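Local coordinates for ESX-5 secretion-associated protein EspG5 (Mycobacterium marinum, PDB 6VJ5), which acts as a cytoplasmic chaperone specific for its cognate PE/PPE proteins, keeping their dimers from aggregating and supporting their secretion, at residues C[20-25]-C[36-41]. Residues are numbered along the deposited sequence; the frame is centred on the assembly and turned at random.
Sequences LQALLD and RPYVST
At the Schellman-capped C-terminal end of helix 14-23, the ring of Tyr38 lies flat against Ala22, joining the helix to the irregular loop that follows it. Ala22 CA sits 3.6 Å from the centroid of the Tyr38 ring and only 7° off its normal, a CH-pi contact made almost squarely over the face. The methyl group leans to one side of the same face, where Ala22 CB comes 3.4 Å from Tyr38 CE1. With CG anti to the backbone N (chi1 166°), Tyr38 carries its ring along the helix end from Gln21 toward Asp25. Near its base, the CB atoms of Gln21 and Tyr38 are 4.3 Å apart. The loop's own backbone at Ser40 N passes near the border of the opposite face, and Ser40 O accepts a hydrogen bond from a basic side chain on the chain of another protein.

Asp25 has the positive phi of the C-prime residue; Asp25 N bonds to Ala22 O (3.1 Å), while the amide of the following residue reaches back to Gln21 O. The Asp25 carboxylate stands nearly perpendicular to the ring, 87° between planes, and Asp25 OD1 meets the ring edge in its plane, 3.7 Å from Tyr38 CE2. One water joins the polar ends, donating to Asp25 OD1 at 2.6 Å and lying 2.7 Å from Tyr38 OH. That hydroxyl also bonds to Asn44 of the same loop, and the Tyr38 backbone pairs with Arg27.

No direct hydrogen bond links the two segments. The contact is mixed in character: an apolar ring face packed on Ala22, and a phenol end tied to Asp25 through a water, where the bonds from that water and Asn44 would restrain the hydroxyl.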
ATOM      1  N   LEU C  20      11.444   6.480  10.350  1.00 55.15           N
ATOM      2  CA  LEU C  20      12.128   7.739  10.073  1.00 66.35           C
ATOM      3  C   LEU C  20      11.595   8.369   8.796  1.00 66.24           C
ATOM      4  O   LEU C  20      11.361   9.582   8.740  1.00 68.27           O
ATOM      5  CB  LEU C  20      13.631   7.506   9.968  1.00 62.66           C
ATOM      6  CG  LEU C  20      14.232   6.793  11.181  1.00 66.38           C
ATOM      7  CD1 LEU C  20      15.679   6.424  10.928  1.00 69.05           C
ATOM      8  CD2 LEU C  20      14.109   7.665  12.421  1.00 68.44           C
ATOM      9  N   GLN C  21      11.384   7.557   7.760  1.00 70.01           N
ATOM     10  CA  GLN C  21      10.755   8.065   6.549  1.00 76.75           C
ATOM     11  C   GLN C  21       9.404   8.692   6.858  1.00 65.84           C
ATOM     12  O   GLN C  21       9.057   9.742   6.307  1.00 60.71           O
ATOM     13  CB  GLN C  21      10.587   6.942   5.532  1.00 72.93           C
ATOM     14  CG  GLN C  21      11.876   6.440   4.942  1.00 75.00           C
ATOM     15  CD  GLN C  21      11.654   5.267   4.023  1.00 81.30           C
ATOM     16  OE1 GLN C  21      11.266   4.187   4.464  1.00 89.04           O
ATOM     17  NE2 GLN C  21      11.884   5.474   2.731  1.00 88.79           N
ATOM     18  N   ALA C  22       8.626   8.054   7.735  1.00 65.42           N
ATOM     19  CA  ALA C  22       7.319   8.588   8.098  1.00 68.22           C
ATOM     20  C   ALA C  22       7.461   9.882   8.890  1.00 71.35           C
ATOM     21  O   ALA C  22       6.821  10.890   8.570  1.00 69.64           O
ATOM     22  CB  ALA C  22       6.534   7.546   8.898  1.00 61.73           C
ATOM     23  N   LEU C  23       8.309   9.878   9.923  1.00 67.91           N
ATOM     24  CA  LEU C  23       8.500  11.079  10.729  1.00 59.03           C
ATOM     25  C   LEU C  23       8.948  12.270   9.892  1.00 60.79           C
ATOM     26  O   LEU C  23       8.708  13.417  10.286  1.00 79.16           O
ATOM     27  CB  LEU C  23       9.530  10.826  11.833  1.00 58.55           C
ATOM     28  CG  LEU C  23       9.170   9.758  12.860  1.00 67.47           C
ATOM     29  CD1 LEU C  23      10.310   9.541  13.849  1.00 69.75           C
ATOM     30  CD2 LEU C  23       7.900  10.126  13.609  1.00 60.72           C
ATOM     31  N   LEU C  24       9.588  12.024   8.751  1.00 55.93           N
ATOM     32  CA  LEU C  24      10.145  13.081   7.917  1.00 58.27           C
ATOM     33  C   LEU C  24       9.473  13.160   6.554  1.00 55.85           C
ATOM     34  O   LEU C  24      10.005  13.826   5.653  1.00 55.64           O
ATOM     35  CB  LEU C  24      11.653  12.862   7.758  1.00 67.97           C
ATOM     36  CG  LEU C  24      12.445  12.701   9.059  1.00 70.73           C
ATOM     37  CD1 LEU C  24      13.675  11.837   8.818  1.00 70.03           C
ATOM     38  CD2 LEU C  24      12.851  14.053   9.623  1.00 85.12           C
ATOM     39  N   ASP C  25       8.328  12.498   6.384  1.00 59.31           N
ATOM     40  CA  ASP C  25       7.546  12.541   5.148  1.00 71.42           C
ATOM     41  C   ASP C  25       8.420  12.252   3.932  1.00 72.64           C
ATOM     42  O   ASP C  25       8.457  13.012   2.962  1.00 68.64           O
ATOM     43  CB  ASP C  25       6.828  13.884   5.003  1.00 73.42           C
ATOM     44  CG  ASP C  25       5.907  13.924   3.800  1.00 77.38           C
ATOM     45  OD1 ASP C  25       5.044  13.022   3.667  1.00 70.83           O
ATOM     46  OD2 ASP C  25       6.034  14.867   2.988  1.00 67.77           O
ATOM     47  N   ARG C  36      10.036  -0.542   3.130  1.00 68.36           N
ATOM     48  CA  ARG C  36       8.608  -0.357   2.915  1.00 72.45           C
ATOM     49  C   ARG C  36       8.375   1.071   2.438  1.00 62.96           C
ATOM     50  O   ARG C  36       8.971   2.006   2.988  1.00 66.16           O
ATOM     51  CB  ARG C  36       7.819  -0.628   4.191  1.00 68.53           C
ATOM     52  CG  ARG C  36       6.687  -1.638   4.002  1.00 72.43           C
ATOM     53  CD  ARG C  36       5.752  -1.658   5.206  1.00 78.31           C
ATOM     54  NE  ARG C  36       6.472  -1.824   6.467  1.00 87.26           N
ATOM     55  CZ  ARG C  36       5.965  -1.533   7.662  1.00 88.55           C
ATOM     56  NH1 ARG C  36       6.694  -1.712   8.755  1.00 85.11           N
ATOM     57  NH2 ARG C  36       4.731  -1.054   7.767  1.00 79.46           N
ATOM     58  N   PRO C  37       7.567   1.287   1.404  1.00 64.64           N
ATOM     59  CA  PRO C  37       7.211   2.662   1.046  1.00 74.31           C
ATOM     60  C   PRO C  37       6.362   3.277   2.144  1.00 60.23           C
ATOM     61  O   PRO C  37       5.626   2.585   2.853  1.00 59.31           O
ATOM     62  CB  PRO C  37       6.428   2.509  -0.262  1.00 69.75           C
ATOM     63  CG  PRO C  37       5.876   1.120  -0.213  1.00 65.56           C
ATOM     64  CD  PRO C  37       6.867   0.290   0.570  1.00 64.28           C
ATOM     65  N   TYR C  38       6.503   4.588   2.311  1.00 57.76           N
ATOM     66  CA  TYR C  38       5.696   5.333   3.268  1.00 67.44           C
ATOM     67  C   TYR C  38       4.622   6.100   2.510  1.00 58.06           C
ATOM     68  O   TYR C  38       4.911   6.741   1.496  1.00 56.13           O
ATOM     69  CB  TYR C  38       6.533   6.304   4.100  1.00 68.44           C
ATOM     70  CG  TYR C  38       5.678   7.314   4.840  1.00 72.76           C
ATOM     71  CD1 TYR C  38       4.848   6.922   5.881  1.00 65.84           C
ATOM     72  CD2 TYR C  38       5.689   8.658   4.483  1.00 68.76           C
ATOM     73  CE1 TYR C  38       4.059   7.839   6.552  1.00 70.41           C
ATOM     74  CE2 TYR C  38       4.905   9.581   5.151  1.00 70.49           C
ATOM     75  CZ  TYR C  38       4.093   9.165   6.182  1.00 59.98           C
ATOM     76  OH  TYR C  38       3.314  10.078   6.850  1.00 69.73           O
ATOM     77  N   VAL C  39       3.390   6.037   3.007  1.00 71.66           N
ATOM     78  CA  VAL C  39       2.246   6.686   2.376  1.00 65.87           C
ATOM     79  C   VAL C  39       1.617   7.625   3.392  1.00 68.85           C
ATOM     80  O   VAL C  39       1.153   7.183   4.454  1.00 60.01           O
ATOM     81  CB  VAL C  39       1.224   5.659   1.862  1.00 68.29           C
ATOM     82  CG1 VAL C  39      -0.043   6.353   1.396  1.00 65.33           C
ATOM     83  CG2 VAL C  39       1.840   4.834   0.739  1.00 63.53           C
ATOM     84  N   SER C  40       1.612   8.916   3.069  1.00 74.92           N
ATOM     85  CA  SER C  40       1.017   9.912   3.947  1.00 79.91           C
ATOM     86  C   SER C  40      -0.458   9.608   4.165  1.00 77.52           C
ATOM     87  O   SER C  40      -1.178   9.220   3.240  1.00 73.94           O
ATOM     88  CB  SER C  40       1.193  11.307   3.347  1.00 83.27           C
ATOM     89  OG  SER C  40       0.862  11.322   1.968  1.00 91.81           O
ATOM     90  N   THR C  41      -0.900   9.773   5.404  1.00 81.70           N
ATOM     91  CA  THR C  41      -2.286   9.526   5.771  1.00 86.43           C
ATOM     92  C   THR C  41      -2.733  10.672   6.673  1.00 85.10           C
ATOM     93  O   THR C  41      -2.113  11.742   6.707  1.00 73.56           O
ATOM     94  CB  THR C  41      -2.438   8.151   6.442  1.00 83.24           C
ATOM     95  OG1 THR C  41      -1.548   8.060   7.564  1.00 80.40           O
ATOM     96  CG2 THR C  41      -2.126   7.033   5.456  1.00 78.89           C
TER
HETATM   97  O   HOH W   1       3.714  12.590   5.873  1.00 69.79           O